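Long-range contact in Glp_546_48378_50642 (Giardia intestinalis, PDB 2QVW), which cleaves double-stranded RNA into 21 to 23 base-pair siRNAs for RNA interference, as a manganese-binding Dicer ribonuclease: residues D276-F288 against G295-R307. Residues are numbered along the deposited sequence; the frame is centred on the assembly and turned at random.
Sequences DIQNTICALDKSF and GGERYFAITAGLR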
loop_
_atom_site.group_PDB
_atom_site.type_symbol
_atom_site.label_atom_id
_atom_site.label_comp_id
_atom_site.label_asym_id
_atom_site.label_seq_id
_atom_site.Cartn_x
_atom_site.Cartn_y
_atom_site.Cartn_z
ATOM N N ASP A 276 -10.707 -6.896 -12.808
ATOM C CA ASP A 276 -10.856 -7.057 -11.370
ATOM C C ASP A 276 -10.531 -5.695 -10.774
ATOM O O ASP A 276 -11.406 -4.999 -10.245
ATOM C CB ASP A 276 -9.858 -8.107 -10.866
ATOM C CG ASP A 276 -10.190 -8.636 -9.475
ATOM O OD1 ASP A 276 -11.046 -8.053 -8.773
ATOM O OD2 ASP A 276 -9.571 -9.646 -9.082
ATOM N N ILE A 277 -9.262 -5.323 -10.895
ATOM C CA ILE A 277 -8.780 -4.051 -10.394
ATOM C C ILE A 277 -9.799 -2.937 -10.630
ATOM O O ILE A 277 -10.481 -2.506 -9.701
ATOM C CB ILE A 277 -7.464 -3.652 -11.082
ATOM C CG1 ILE A 277 -6.379 -4.698 -10.801
ATOM C CG2 ILE A 277 -7.025 -2.290 -10.599
ATOM C CD1 ILE A 277 -4.995 -4.278 -11.250
ATOM N N GLN A 278 -9.896 -2.479 -11.875
ATOM C CA GLN A 278 -10.828 -1.414 -12.235
ATOM C C GLN A 278 -12.130 -1.445 -11.451
ATOM O O GLN A 278 -12.592 -0.419 -10.951
ATOM C CB GLN A 278 -11.158 -1.472 -13.721
ATOM C CG GLN A 278 -10.049 -0.995 -14.611
ATOM C CD GLN A 278 -10.567 -0.564 -15.959
ATOM O OE1 GLN A 278 -11.172 -1.359 -16.697
ATOM N NE2 GLN A 278 -10.343 0.705 -16.294
ATOM N N ASN A 279 -12.724 -2.627 -11.360
ATOM C CA ASN A 279 -13.973 -2.781 -10.645
ATOM C C ASN A 279 -13.766 -2.447 -9.187
ATOM O O ASN A 279 -14.538 -1.695 -8.601
ATOM C CB ASN A 279 -14.487 -4.206 -10.764
ATOM C CG ASN A 279 -15.784 -4.405 -10.020
ATOM O OD1 ASN A 279 -15.855 -4.177 -8.815
ATOM N ND2 ASN A 279 -16.822 -4.823 -10.732
ATOM N N THR A 280 -12.719 -3.017 -8.603
ATOM C CA THR A 280 -12.412 -2.771 -7.203
ATOM C C THR A 280 -12.271 -1.274 -6.966
ATOM O O THR A 280 -12.913 -0.717 -6.083
ATOM C CB THR A 280 -11.112 -3.489 -6.779
ATOM O OG1 THR A 280 -11.260 -4.897 -6.984
ATOM C CG2 THR A 280 -10.822 -3.236 -5.312
ATOM N N ILE A 281 -11.432 -0.632 -7.771
ATOM C CA ILE A 281 -11.190 0.803 -7.662
ATOM C C ILE A 281 -12.478 1.602 -7.492
ATOM O O ILE A 281 -12.733 2.168 -6.432
ATOM C CB ILE A 281 -10.463 1.339 -8.901
ATOM C CG1 ILE A 281 -9.086 0.683 -9.018
ATOM C CG2 ILE A 281 -10.349 2.854 -8.822
ATOM C CD1 ILE A 281 -8.191 0.904 -7.826
ATOM N N CYS A 282 -13.289 1.658 -8.536
ATOM C CA CYS A 282 -14.539 2.396 -8.456
ATOM C C CYS A 282 -15.665 1.526 -7.919
ATOM O O CYS A 282 -16.525 1.073 -8.665
ATOM C CB CYS A 282 -14.925 2.933 -9.835
ATOM S SG CYS A 282 -15.294 1.650 -11.039
ATOM N N ALA A 283 -15.655 1.300 -6.616
ATOM C CA ALA A 283 -16.677 0.496 -5.984
ATOM C C ALA A 283 -16.436 0.614 -4.507
ATOM O O ALA A 283 -17.368 0.567 -3.708
ATOM C CB ALA A 283 -16.551 -0.940 -6.406
ATOM N N LEU A 284 -15.167 0.780 -4.155
ATOM C CA LEU A 284 -14.766 0.900 -2.764
ATOM C C LEU A 284 -13.756 2.025 -2.593
ATOM O O LEU A 284 -13.294 2.286 -1.482
ATOM C CB LEU A 284 -14.165 -0.433 -2.284
ATOM C CG LEU A 284 -15.070 -1.681 -2.241
ATOM C CD1 LEU A 284 -14.237 -2.953 -2.131
ATOM C CD2 LEU A 284 -16.023 -1.558 -1.062
ATOM N N ASP A 285 -13.427 2.703 -3.688
ATOM C CA ASP A 285 -12.453 3.786 -3.627
ATOM C C ASP A 285 -12.830 4.923 -2.679
ATOM O O ASP A 285 -11.995 5.418 -1.930
ATOM C CB ASP A 285 -12.218 4.376 -5.005
ATOM C CG ASP A 285 -10.975 5.228 -5.051
ATOM O OD1 ASP A 285 -10.818 6.009 -6.012
ATOM O OD2 ASP A 285 -10.145 5.100 -4.126
ATOM N N LYS A 286 -14.087 5.343 -2.729
ATOM C CA LYS A 286 -14.572 6.424 -1.881
ATOM C C LYS A 286 -15.136 5.843 -0.597
ATOM O O LYS A 286 -15.789 6.534 0.177
ATOM C CB LYS A 286 -15.668 7.224 -2.600
ATOM C CG LYS A 286 -15.363 7.565 -4.057
ATOM C CD LYS A 286 -15.556 6.348 -4.980
ATOM C CE LYS A 286 -15.298 6.685 -6.450
ATOM N NZ LYS A 286 -15.575 5.529 -7.361
ATOM N N SER A 287 -14.892 4.560 -0.382
ATOM C CA SER A 287 -15.382 3.887 0.815
ATOM C C SER A 287 -14.214 3.488 1.707
ATOM O O SER A 287 -14.409 2.964 2.804
ATOM C CB SER A 287 -16.190 2.637 0.439
ATOM O OG SER A 287 -17.355 2.980 -0.295
ATOM N N PHE A 288 -12.999 3.754 1.243
ATOM C CA PHE A 288 -11.814 3.402 2.007
ATOM C C PHE A 288 -10.915 4.616 2.171
ATOM O O PHE A 288 -10.724 5.385 1.232
ATOM C CB PHE A 288 -11.061 2.296 1.274
ATOM C CG PHE A 288 -9.933 1.704 2.055
ATOM C CD1 PHE A 288 -10.187 0.902 3.155
ATOM C CD2 PHE A 288 -8.618 1.928 1.680
ATOM C CE1 PHE A 288 -9.148 0.330 3.872
ATOM C CE2 PHE A 288 -7.578 1.360 2.388
ATOM C CZ PHE A 288 -7.841 0.560 3.488
ATOM N N GLY A 295 -5.027 3.428 -9.412
ATOM C CA GLY A 295 -4.885 2.307 -10.312
ATOM C C GLY A 295 -4.587 0.999 -9.609
ATOM O O GLY A 295 -5.267 0.636 -8.653
ATOM N N GLY A 296 -3.560 0.300 -10.087
ATOM C CA GLY A 296 -3.189 -0.983 -9.519
ATOM C C GLY A 296 -2.744 -0.980 -8.070
ATOM O O GLY A 296 -3.073 -1.900 -7.325
ATOM N N GLU A 297 -1.989 0.033 -7.663
ATOM C CA GLU A 297 -1.529 0.093 -6.284
ATOM C C GLU A 297 -2.672 0.403 -5.321
ATOM O O GLU A 297 -2.704 -0.111 -4.210
ATOM C CB GLU A 297 -0.400 1.119 -6.148
ATOM C CG GLU A 297 0.959 0.601 -6.644
ATOM C CD GLU A 297 2.074 1.640 -6.552
ATOM O OE1 GLU A 297 2.001 2.650 -7.276
ATOM O OE2 GLU A 297 3.023 1.444 -5.760
ATOM N N ARG A 298 -3.611 1.240 -5.742
ATOM C CA ARG A 298 -4.754 1.558 -4.892
ATOM C C ARG A 298 -5.584 0.284 -4.724
ATOM O O ARG A 298 -6.218 0.079 -3.687
ATOM C CB ARG A 298 -5.611 2.651 -5.523
ATOM C CG ARG A 298 -6.936 2.913 -4.820
ATOM C CD ARG A 298 -6.762 3.473 -3.423
ATOM N NE ARG A 298 -8.037 3.893 -2.836
ATOM C CZ ARG A 298 -8.196 4.269 -1.569
ATOM N NH1 ARG A 298 -7.173 4.286 -0.737
ATOM N NH2 ARG A 298 -9.387 4.616 -1.126
ATOM N N TYR A 299 -5.578 -0.570 -5.747
ATOM C CA TYR A 299 -6.313 -1.825 -5.694
ATOM C C TYR A 299 -5.727 -2.685 -4.596
ATOM O O TYR A 299 -6.358 -2.880 -3.559
ATOM C CB TYR A 299 -6.217 -2.574 -7.023
ATOM C CG TYR A 299 -6.496 -4.062 -6.907
ATOM C CD1 TYR A 299 -7.749 -4.537 -6.508
ATOM C CD2 TYR A 299 -5.493 -4.991 -7.145
ATOM C CE1 TYR A 299 -7.980 -5.891 -6.351
ATOM C CE2 TYR A 299 -5.720 -6.340 -6.989
ATOM C CZ TYR A 299 -6.958 -6.780 -6.591
ATOM O OH TYR A 299 -7.161 -8.121 -6.415
ATOM N N PHE A 300 -4.519 -3.194 -4.828
ATOM C CA PHE A 300 -3.842 -4.053 -3.861
ATOM C C PHE A 300 -3.905 -3.482 -2.453
ATOM O O PHE A 300 -3.973 -4.217 -1.474
ATOM C CB PHE A 300 -2.385 -4.253 -4.272
ATOM C CG PHE A 300 -1.576 -5.028 -3.273
ATOM C CD1 PHE A 300 -1.889 -6.348 -2.976
ATOM C CD2 PHE A 300 -0.509 -4.428 -2.608
ATOM C CE1 PHE A 300 -1.155 -7.062 -2.027
ATOM C CE2 PHE A 300 0.233 -5.129 -1.656
ATOM C CZ PHE A 300 -0.092 -6.449 -1.366
ATOM N N ALA A 301 -3.887 -2.161 -2.364
ATOM C CA ALA A 301 -3.947 -1.487 -1.079
ATOM C C ALA A 301 -5.291 -1.751 -0.432
ATOM O O ALA A 301 -5.382 -1.959 0.775
ATOM C CB ALA A 301 -3.744 -0.001 -1.268
ATOM N N ILE A 302 -6.337 -1.735 -1.252
ATOM C CA ILE A 302 -7.695 -1.971 -0.783
ATOM C C ILE A 302 -7.906 -3.438 -0.458
ATOM O O ILE A 302 -8.592 -3.781 0.496
ATOM C CB ILE A 302 -8.731 -1.510 -1.844
ATOM C CG1 ILE A 302 -8.849 0.018 -1.817
ATOM C CG2 ILE A 302 -10.083 -2.153 -1.582
ATOM C CD1 ILE A 302 -9.984 0.569 -2.655
ATOM N N THR A 303 -7.311 -4.304 -1.259
ATOM C CA THR A 303 -7.445 -5.726 -1.033
ATOM C C THR A 303 -6.802 -6.076 0.290
ATOM O O THR A 303 -7.403 -6.733 1.127
ATOM C CB THR A 303 -6.765 -6.524 -2.135
ATOM O OG1 THR A 303 -7.264 -6.094 -3.402
ATOM C CG2 THR A 303 -7.052 -7.994 -1.965
ATOM N N ALA A 304 -5.573 -5.617 0.479
ATOM C CA ALA A 304 -4.830 -5.890 1.704
ATOM C C ALA A 304 -5.523 -5.372 2.956
ATOM O O ALA A 304 -5.433 -5.983 4.018
ATOM C CB ALA A 304 -3.457 -5.291 1.613
ATOM N N GLY A 305 -6.206 -4.241 2.831
ATOM C CA GLY A 305 -6.878 -3.675 3.976
ATOM C C GLY A 305 -8.267 -4.218 4.182
ATOM O O GLY A 305 -8.802 -4.111 5.283
ATOM N N LEU A 306 -8.850 -4.808 3.141
ATOM C CA LEU A 306 -10.207 -5.340 3.229
ATOM C C LEU A 306 -10.312 -6.860 3.164
ATOM O O LEU A 306 -11.299 -7.432 3.618
ATOM C CB LEU A 306 -11.076 -4.718 2.140
ATOM C CG LEU A 306 -11.279 -3.219 2.303
ATOM C CD1 LEU A 306 -11.939 -2.661 1.080
ATOM C CD2 LEU A 306 -12.122 -2.951 3.532
ATOM N N ARG A 307 -9.308 -7.515 2.593
ATOM C CA ARG A 307 -9.315 -8.968 2.503
ATOM C C ARG A 307 -8.455 -9.512 3.618
ATOM O O ARG A 307 -7.298 -9.874 3.421
ATOM C CB ARG A 307 -8.789 -9.432 1.151
ATOM C CG ARG A 307 -9.793 -9.249 0.017
ATOM C CD ARG A 307 -11.117 -9.958 0.334
ATOM N NE ARG A 307 -10.930 -11.389 0.573
ATOM C CZ ARG A 307 -11.060 -12.327 -0.359
ATOM N NH1 ARG A 307 -11.390 -11.990 -1.597
ATOM N NH2 ARG A 307 -10.837 -13.602 -0.058
#
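R298 NH2 is gripped by two backbone oxygens of segment 276-288: it gives one bond to D285 O (2.8 Å) and another to F288 O (2.8 Å). NH2 approaches D285 O in the carbonyl plane, on a lone pair, whereas it meets F288 O from above the carbonyl plane. The adjacent NE donates to D285 OD2 (2.8 Å), completing a side-on salt bridge in which the carboxylate and guanidinium planes stand 62° apart. With CG anti to the backbone N and a bend at chi2 (66°), the arginine chain brings its guanidinium to both residues. NH1 turns to P289 O and also lies at the edge of the F288 ring, a worked example of one planar cation serving several acceptors of a turning chain. The motif is a pair of consecutive helices linked by a loop; the axes of segments 276-284 and 295-306 cross at 71° with a closest approach of 9.0 Å. The second helix falls in the first RNase III region, and the side chain of A301 lies about 9 Å from a bound manganese ion. Toward the start of segment 276-288, the Y299 ring takes I277 CG1 over one face in a CH-pi contact, while T280 CG2 meets its edge, 3.5 Å from Y299 CD1. The Y299 hydroxyl is hydrogen-bonded to T98, which D276 shares. I302 CG1 packs against F288 CD2, and L284 CD1 meets L306 CD1 at 4.0 Å.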